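Local atomic coordinates of Lys-gingipain W83 (Porphyromonas gingivalis, PDB entry 6I9A), a protein that cleaves proteins after lysine residues as a secreted cysteine protease of family C25, a probable virulence factor of this periodontal bacterium. Residues 277-282 with 354-359; 100-105 with 252-257. One frame throughout, in Å; residues are numbered along the deposited sequence.

Contact 1 (277-282 with 354-359); sequences IGSSPN and WEAYHV. With H8E (benzyl-N-[(2S)-1-[[(3S)-7-amino-1-(benzylamino)-1,2-dioxoheptan-3-yl]amino]-5-(2-methyl-2-phenylhydrazinyl)-1,5-dioxopentan-2-yl]carbamate), chain I.
I277 and Y357 meet at about a right angle on one face of an antiparallel strand pair, the last pairing of the mixed six-stranded sheet in this C25 peptidase, where 357-361 is the outermost strand. Methyl CG2 of I277, held anti to its own backbone nitrogen, lies at the edge of the phenol ring, 3.8 Å from Y357 CD2, while CG1 turns to V359 CG2. S279 CB sits over the centre of the same ring, a CH-pi contact 4.2 Å from the Y357 centroid. The tyrosine hydroxyl is hydrogen-bonded to D288, outside the two segments. Beyond the ring, P281 packs tightly on A356, the last helical residue before the strand, with P281 CG only 3.5 Å from A356 CB.

The polar layer is mostly backbone. G278 and H358 form the hydrogen-bonded pair, with H358 N to G278 O at 2.8 Å and G278 N to H358 O at 3.2 Å. Where the pairing ends, 279-282 turns toward the active-site cleft: N282 brings OD1 within 3.4 Å of the inhibitor methyl H8E CAA, and S279 OG donates to P281 O within the same segment. A356 O closes the polar edge with two donors on opposite faces of its plane: S280 N, almost straight at 173°, and the imidazole H358 ND1, 2.9 Å away and bent to 140°.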
loop_
_atom_site.group_PDB
_atom_site.type_symbol
_atom_site.label_atom_id
_atom_site.label_comp_id
_atom_site.label_asym_id
_atom_site.label_seq_id
_atom_site.Cartn_x
_atom_site.Cartn_y
_atom_site.Cartn_z
ATOM N N ILE A 277 -5.346 3.030 -4.276
ATOM C CA ILE A 277 -6.412 2.526 -3.401
ATOM C C ILE A 277 -7.739 3.056 -3.931
ATOM O O ILE A 277 -7.866 4.276 -4.149
ATOM C CB ILE A 277 -6.226 3.010 -1.932
ATOM C CG1 ILE A 277 -4.953 2.368 -1.337
ATOM C CG2 ILE A 277 -7.462 2.613 -1.107
ATOM C CD1 ILE A 277 -4.479 3.074 -0.062
ATOM N N GLY A 278 -8.689 2.180 -4.174
ATOM C CA GLY A 278 -9.999 2.616 -4.609
ATOM C C GLY A 278 -11.001 1.510 -4.403
ATOM O O GLY A 278 -10.686 0.426 -3.868
ATOM N N SER A 279 -12.221 1.762 -4.843
ATOM C CA SER A 279 -13.354 0.871 -4.605
ATOM C C SER A 279 -13.776 0.150 -5.869
ATOM O O SER A 279 -13.855 0.737 -6.946
ATOM C CB SER A 279 -14.530 1.700 -4.110
ATOM O OG SER A 279 -15.641 0.865 -3.791
ATOM N N SER A 280 -14.024 -1.173 -5.738
ATOM C CA SER A 280 -14.562 -1.960 -6.850
ATOM C C SER A 280 -16.063 -1.637 -7.114
ATOM O O SER A 280 -16.416 -1.354 -8.254
ATOM C CB SER A 280 -14.312 -3.436 -6.552
ATOM O OG SER A 280 -15.036 -4.211 -7.492
ATOM N N PRO A 281 -16.925 -1.607 -6.088
ATOM C CA PRO A 281 -18.332 -1.204 -6.291
ATOM C C PRO A 281 -18.452 0.305 -6.056
ATOM O O PRO A 281 -17.456 1.048 -5.881
ATOM C CB PRO A 281 -19.046 -1.971 -5.204
ATOM C CG PRO A 281 -18.084 -1.849 -4.014
ATOM C CD PRO A 281 -16.729 -2.092 -4.701
ATOM N N ASN A 282 -19.678 0.795 -5.977
ATOM C CA ASN A 282 -19.891 2.184 -5.571
ATOM C C ASN A 282 -19.332 2.419 -4.189
ATOM O O ASN A 282 -19.389 1.518 -3.331
ATOM C CB ASN A 282 -21.408 2.482 -5.542
ATOM C CG ASN A 282 -22.034 2.420 -6.917
ATOM O OD1 ASN A 282 -21.358 2.424 -7.938
ATOM N ND2 ASN A 282 -23.370 2.399 -6.966
ATOM N N TRP A 354 -15.235 -3.569 3.602
ATOM C CA TRP A 354 -14.111 -4.514 3.549
ATOM C C TRP A 354 -14.102 -5.242 2.225
ATOM O O TRP A 354 -13.011 -5.541 1.727
ATOM C CB TRP A 354 -14.178 -5.457 4.753
ATOM C CG TRP A 354 -13.812 -4.779 6.044
ATOM C CD1 TRP A 354 -14.673 -4.267 6.992
ATOM C CD2 TRP A 354 -12.483 -4.447 6.480
ATOM N NE1 TRP A 354 -13.959 -3.668 8.001
ATOM C CE2 TRP A 354 -12.601 -3.758 7.714
ATOM C CE3 TRP A 354 -11.208 -4.642 5.927
ATOM C CZ2 TRP A 354 -11.480 -3.300 8.428
ATOM C CZ3 TRP A 354 -10.112 -4.218 6.643
ATOM C CH2 TRP A 354 -10.239 -3.524 7.865
ATOM N N GLU A 355 -15.270 -5.538 1.613
ATOM C CA GLU A 355 -15.312 -6.133 0.281
ATOM C C GLU A 355 -14.972 -5.126 -0.836
ATOM O O GLU A 355 -14.582 -5.540 -1.936
ATOM C CB GLU A 355 -16.715 -6.671 -0.015
ATOM C CG GLU A 355 -17.110 -7.940 0.729
ATOM C CD GLU A 355 -18.477 -8.457 0.338
ATOM O OE1 GLU A 355 -19.296 -7.691 -0.225
ATOM O OE2 GLU A 355 -18.722 -9.658 0.574
ATOM N N ALA A 356 -15.232 -3.840 -0.600
ATOM C CA ALA A 356 -15.177 -2.834 -1.653
ATOM C C ALA A 356 -13.764 -2.337 -1.986
ATOM O O ALA A 356 -13.376 -2.268 -3.147
ATOM C CB ALA A 356 -16.029 -1.623 -1.249
ATOM N N TYR A 357 -13.032 -1.896 -0.944
ATOM C CA TYR A 357 -11.746 -1.225 -1.169
ATOM C C TYR A 357 -10.642 -2.204 -1.469
ATOM O O TYR A 357 -10.557 -3.303 -0.860
ATOM C CB TYR A 357 -11.423 -0.300 -0.005
ATOM C CG TYR A 357 -11.971 1.106 -0.220
ATOM C CD1 TYR A 357 -13.275 1.449 0.157
ATOM C CD2 TYR A 357 -11.216 2.073 -0.875
ATOM C CE1 TYR A 357 -13.781 2.723 -0.089
ATOM C CE2 TYR A 357 -11.714 3.351 -1.095
ATOM C CZ TYR A 357 -12.989 3.674 -0.690
ATOM O OH TYR A 357 -13.415 4.964 -0.913
ATOM N N HIS A 358 -9.790 -1.828 -2.414
ATOM C CA HIS A 358 -8.652 -2.650 -2.820
ATOM C C HIS A 358 -7.432 -1.807 -3.004
ATOM O O HIS A 358 -7.521 -0.628 -3.349
ATOM C CB HIS A 358 -8.975 -3.316 -4.184
ATOM C CG HIS A 358 -10.004 -4.412 -4.082
ATOM N ND1 HIS A 358 -11.341 -4.138 -3.959
ATOM C CD2 HIS A 358 -9.833 -5.761 -4.027
ATOM C CE1 HIS A 358 -11.953 -5.325 -3.840
ATOM N NE2 HIS A 358 -11.078 -6.331 -3.869
ATOM N N VAL A 359 -6.271 -2.492 -2.884
ATOM C CA VAL A 359 -5.008 -1.963 -3.352
ATOM C C VAL A 359 -4.682 -2.634 -4.700
ATOM O O VAL A 359 -4.623 -3.877 -4.778
ATOM C CB VAL A 359 -3.852 -2.210 -2.368
ATOM C CG1 VAL A 359 -2.536 -1.664 -2.970
ATOM C CG2 VAL A 359 -4.108 -1.546 -0.996
HETATM C CAQ H8E I . -20.233 8.101 -12.643
HETATM C CAK H8E I . -19.807 8.928 -13.704
HETATM C CAH H8E I . -20.034 10.304 -13.648
HETATM C CAL H8E I . -20.693 10.884 -12.568
HETATM C CAR H8E I . -21.116 10.041 -11.550
HETATM C CBO H8E I . -20.871 8.676 -11.535
HETATM C CBA H8E I . -21.386 7.908 -10.470
HETATM N NBE H8E I . -20.476 7.839 -9.314
HETATM C CBL H8E I . -20.919 7.752 -8.029
HETATM O OAE H8E I . -22.121 7.841 -7.752
HETATM C CBN H8E I . -19.846 7.551 -6.963
HETATM O OAG H8E I . -18.681 7.878 -7.348
HETATM C CBS H8E I . -20.291 8.123 -5.581
HETATM C CBB H8E I . -19.116 8.394 -4.633
HETATM C CAY H8E I . -19.546 9.066 -3.327
HETATM C CAX H8E I . -18.460 9.124 -2.247
HETATM C CAW H8E I . -17.368 10.132 -2.580
HETATM N NAB H8E I . -16.370 10.156 -1.469
HETATM N NBG H8E I . -21.294 7.290 -4.906
HETATM C C H8E I . -22.521 7.668 -4.548
HETATM O O H8E I . -23.027 8.760 -4.773
HETATM C CA H8E I . -23.348 6.523 -3.978
HETATM N N H8E I . -24.440 6.991 -3.130
HETATM C CBK H8E I . -24.227 7.584 -1.929
HETATM O OAD H8E I . -23.070 7.860 -1.579
HETATM O OBI H8E I . -25.277 7.827 -1.241
HETATM C CBD H8E I . -25.148 8.553 0.036
HETATM C CBP H8E I . -26.457 8.953 0.550
HETATM C CAS H8E I . -27.120 8.219 1.536
HETATM C CAM H8E I . -28.389 8.601 2.068
HETATM C CAI H8E I . -28.980 9.735 1.483
HETATM C CAN H8E I . -28.349 10.421 0.457
HETATM C CAT H8E I . -27.101 10.054 -0.017
HETATM C CB H8E I . -23.935 5.694 -5.132
HETATM C CG H8E I . -24.851 6.518 -6.076
HETATM C CD H8E I . -25.094 5.791 -7.365
HETATM O OE1 H8E I . -25.970 4.928 -7.442
HETATM N NE2 H8E I . -24.226 6.140 -8.332
HETATM N NBT H8E I . -24.164 5.472 -9.565
HETATM C CAA H8E I . -22.844 4.823 -9.791
HETATM C CBQ H8E I . -24.894 6.101 -10.619
HETATM C CAU H8E I . -24.538 5.942 -11.967
HETATM C CAO H8E I . -25.308 6.522 -12.972
HETATM C CAJ H8E I . -26.428 7.275 -12.645
HETATM C CAP H8E I . -26.771 7.478 -11.316
HETATM C CAV H8E I . -26.019 6.876 -10.305
#

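Contact 2 (100-105 with 252-257); sequences VTDLYY and AQFDYV. With CA (calcium ion), chain H.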
loop_
_atom_site.group_PDB
_atom_site.type_symbol
_atom_site.label_atom_id
_atom_site.label_comp_id
_atom_site.label_asym_id
_atom_site.label_seq_id
_atom_site.Cartn_x
_atom_site.Cartn_y
_atom_site.Cartn_z
ATOM N N VAL A 100 -16.677 -7.576 -8.048
ATOM C CA VAL A 100 -15.489 -8.380 -7.757
ATOM C C VAL A 100 -14.819 -7.896 -6.484
ATOM O O VAL A 100 -14.726 -6.686 -6.186
ATOM C CB VAL A 100 -14.525 -8.393 -8.976
ATOM C CG1 VAL A 100 -13.854 -7.021 -9.216
ATOM C CG2 VAL A 100 -13.499 -9.526 -8.850
ATOM N N THR A 101 -14.253 -8.866 -5.737
ATOM C CA THR A 101 -13.456 -8.591 -4.551
ATOM C C THR A 101 -12.396 -9.651 -4.427
ATOM O O THR A 101 -12.570 -10.821 -4.814
ATOM C CB THR A 101 -14.313 -8.558 -3.247
ATOM O OG1 THR A 101 -13.527 -8.142 -2.129
ATOM C CG2 THR A 101 -14.980 -9.897 -2.895
ATOM N N ASP A 102 -11.306 -9.220 -3.783
ATOM C CA ASP A 102 -10.210 -10.091 -3.363
ATOM C C ASP A 102 -10.303 -10.387 -1.864
ATOM O O ASP A 102 -9.460 -11.110 -1.327
ATOM C CB ASP A 102 -8.834 -9.453 -3.654
ATOM C CG ASP A 102 -8.460 -9.478 -5.109
ATOM O OD1 ASP A 102 -8.988 -10.345 -5.830
ATOM O OD2 ASP A 102 -7.617 -8.618 -5.532
ATOM N N LEU A 103 -11.345 -9.860 -1.184
ATOM C CA LEU A 103 -11.399 -10.021 0.272
ATOM C C LEU A 103 -11.312 -11.469 0.704
ATOM O O LEU A 103 -10.666 -11.756 1.743
ATOM C CB LEU A 103 -12.729 -9.437 0.801
ATOM C CG LEU A 103 -12.915 -9.568 2.332
ATOM C CD1 LEU A 103 -11.851 -8.841 3.129
ATOM C CD2 LEU A 103 -14.293 -9.093 2.740
ATOM N N TYR A 104 -11.994 -12.372 -0.019
ATOM C CA TYR A 104 -12.104 -13.746 0.498
ATOM C C TYR A 104 -10.834 -14.577 0.279
ATOM O O TYR A 104 -10.717 -15.634 0.894
ATOM C CB TYR A 104 -13.362 -14.390 -0.052
ATOM C CG TYR A 104 -14.547 -13.630 0.517
ATOM C CD1 TYR A 104 -15.319 -12.795 -0.293
ATOM C CD2 TYR A 104 -14.814 -13.651 1.883
ATOM C CE1 TYR A 104 -16.349 -12.014 0.237
ATOM C CE2 TYR A 104 -15.831 -12.879 2.429
ATOM C CZ TYR A 104 -16.600 -12.065 1.601
ATOM O OH TYR A 104 -17.564 -11.252 2.150
ATOM N N TYR A 105 -9.863 -14.063 -0.457
ATOM C CA TYR A 105 -8.538 -14.697 -0.415
ATOM C C TYR A 105 -7.861 -14.412 0.929
ATOM O O TYR A 105 -7.150 -15.271 1.458
ATOM C CB TYR A 105 -7.631 -14.156 -1.530
ATOM C CG TYR A 105 -8.103 -14.533 -2.928
ATOM C CD1 TYR A 105 -8.358 -15.865 -3.272
ATOM C CD2 TYR A 105 -8.293 -13.556 -3.904
ATOM C CE1 TYR A 105 -8.804 -16.203 -4.555
ATOM C CE2 TYR A 105 -8.742 -13.880 -5.186
ATOM C CZ TYR A 105 -8.992 -15.210 -5.509
ATOM O OH TYR A 105 -9.455 -15.542 -6.759
ATOM N N ALA A 252 -11.777 0.988 -9.028
ATOM C CA ALA A 252 -10.958 -0.213 -8.827
ATOM C C ALA A 252 -11.776 -1.432 -9.174
ATOM O O ALA A 252 -11.498 -2.523 -8.674
ATOM C CB ALA A 252 -10.430 -0.260 -7.396
ATOM N N GLN A 253 -12.744 -1.324 -10.093
ATOM C CA GLN A 253 -13.560 -2.511 -10.512
ATOM C C GLN A 253 -12.739 -3.274 -11.553
ATOM O O GLN A 253 -12.908 -3.137 -12.768
ATOM C CB GLN A 253 -14.897 -2.037 -11.062
ATOM C CG GLN A 253 -15.904 -3.210 -11.081
ATOM C CD GLN A 253 -17.263 -2.750 -11.509
ATOM O OE1 GLN A 253 -17.737 -3.062 -12.635
ATOM N NE2 GLN A 253 -17.925 -2.028 -10.636
ATOM N N PHE A 254 -11.858 -4.134 -11.036
ATOM C CA PHE A 254 -10.785 -4.681 -11.851
ATOM C C PHE A 254 -11.171 -5.895 -12.674
ATOM O O PHE A 254 -10.302 -6.433 -13.386
ATOM C CB PHE A 254 -9.529 -4.956 -10.978
ATOM C CG PHE A 254 -9.788 -5.886 -9.823
ATOM C CD1 PHE A 254 -10.051 -5.384 -8.547
ATOM C CD2 PHE A 254 -9.731 -7.254 -9.998
ATOM C CE1 PHE A 254 -10.311 -6.253 -7.480
ATOM C CE2 PHE A 254 -10.011 -8.128 -8.942
ATOM C CZ PHE A 254 -10.271 -7.631 -7.675
ATOM N N ASP A 255 -12.465 -6.306 -12.702
ATOM C CA ASP A 255 -12.955 -7.266 -13.685
ATOM C C ASP A 255 -13.826 -6.577 -14.754
ATOM O O ASP A 255 -14.515 -7.275 -15.515
ATOM C CB ASP A 255 -13.745 -8.377 -12.992
ATOM C CG ASP A 255 -15.117 -7.957 -12.546
ATOM O OD1 ASP A 255 -15.327 -6.731 -12.356
ATOM O OD2 ASP A 255 -16.001 -8.847 -12.403
ATOM N N TYR A 256 -13.732 -5.263 -14.887
ATOM C CA TYR A 256 -14.471 -4.542 -15.904
ATOM C C TYR A 256 -14.014 -4.980 -17.310
ATOM O O TYR A 256 -12.902 -5.508 -17.497
ATOM C CB TYR A 256 -14.260 -3.044 -15.704
ATOM C CG TYR A 256 -15.098 -2.158 -16.607
ATOM C CD1 TYR A 256 -16.501 -2.245 -16.608
ATOM C CD2 TYR A 256 -14.509 -1.148 -17.356
ATOM C CE1 TYR A 256 -17.279 -1.355 -17.361
ATOM C CE2 TYR A 256 -15.276 -0.276 -18.125
ATOM C CZ TYR A 256 -16.653 -0.410 -18.154
ATOM O OH TYR A 256 -17.382 0.450 -18.951
ATOM N N VAL A 257 -14.867 -4.727 -18.318
ATOM C CA VAL A 257 -14.629 -5.124 -19.717
ATOM C C VAL A 257 -13.392 -4.427 -20.293
ATOM O O VAL A 257 -12.830 -4.909 -21.280
ATOM C CB VAL A 257 -15.890 -4.893 -20.592
ATOM C CG1 VAL A 257 -16.259 -3.411 -20.679
ATOM C CG2 VAL A 257 -15.746 -5.516 -21.980
HETATM CA CA CA H . -8.859 -6.085 -15.214
HETATM O O HOH W 1 -17.318 -6.333 -10.547
HETATM O O HOH W 2 -10.833 -4.751 -15.789
HETATM O O HOH W 3 -10.107 -7.995 -16.053
HETATM O O HOH W 4 -8.519 -5.420 -17.457
#
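A calcium site in the loop between strand 242-247 and helix 261-267 supplies one side of this contact, and the short strand 100-101 with the turn after it supplies the other. V100 and F254 carry the apolar part. Methyl CG1 of V100 stands over the middle of the F254 ring, a CH-pi contact 3.9 Å from the centroid and 7° off the ring normal, while the other methyl, CG2, reaches F254 CE2. The phenyl group gets there because its CG lies between the backbone N and the carbonyl carbon (chi1 57°), which swings the ring back toward 100-102 while the carbonyl of the same residue faces the metal.

At the far end of the ring, F254 CZ comes 3.5 Å from D102 OD1, with the carboxylate and ring planes 39° apart. That carboxylate is engaged in a salt bridge to R120. T101 OG1 accepts from L103 N in a capping bond at the start of the following helical turn, and the same hydroxyl is hydrogen-bonded to E355 O. The D255 carboxylate meets V100 head-on, the two side chains coming from opposite directions, with D255 OD1 3.5 Å from V100 CG1. A water links the two segments here, accepting from V100 N and donating to D255 OD1 at 2.7 Å.

F254 O binds the calcium at 2.4 Å, within a type I turn running from Q253 to Y256; D85, E263 and three waters are also ligands. One of these waters donates to Y256 O, tying the end of the turn to the metal. With no direct hydrogen bond between the segments, cohesion rests on the ring, the valine methyls, the carboxylate packing and the bridging water. F254 uses its carbonyl for calcium and its ring for 100-102, which couples the metal site to that segment.

In the fold
Both contacts are largely buried in the catalytic domain, their centres about 8 Å apart, yet they illustrate different ways of joining distant chain segments. Contact 1 belongs to a sheet and is held by regular backbone bonds; contact 2 joins irregular chain by side-chain packing and water, with exposed D255 bringing it nearer the surface. H358 connects them directly: H358 CD2 packs 3.5 Å from F254 CE1, and its NE2 is hydrogen-bonded to D102 N. At the end of helix 350-356, E355 adds two probable hydrogen bonds, its backbone O with T101 OG1 and its OE2 with Y104 OH. Contact 1 ends at N282 of the inhibitor pocket, whereas contact 2 ends at the calcium bound by F254.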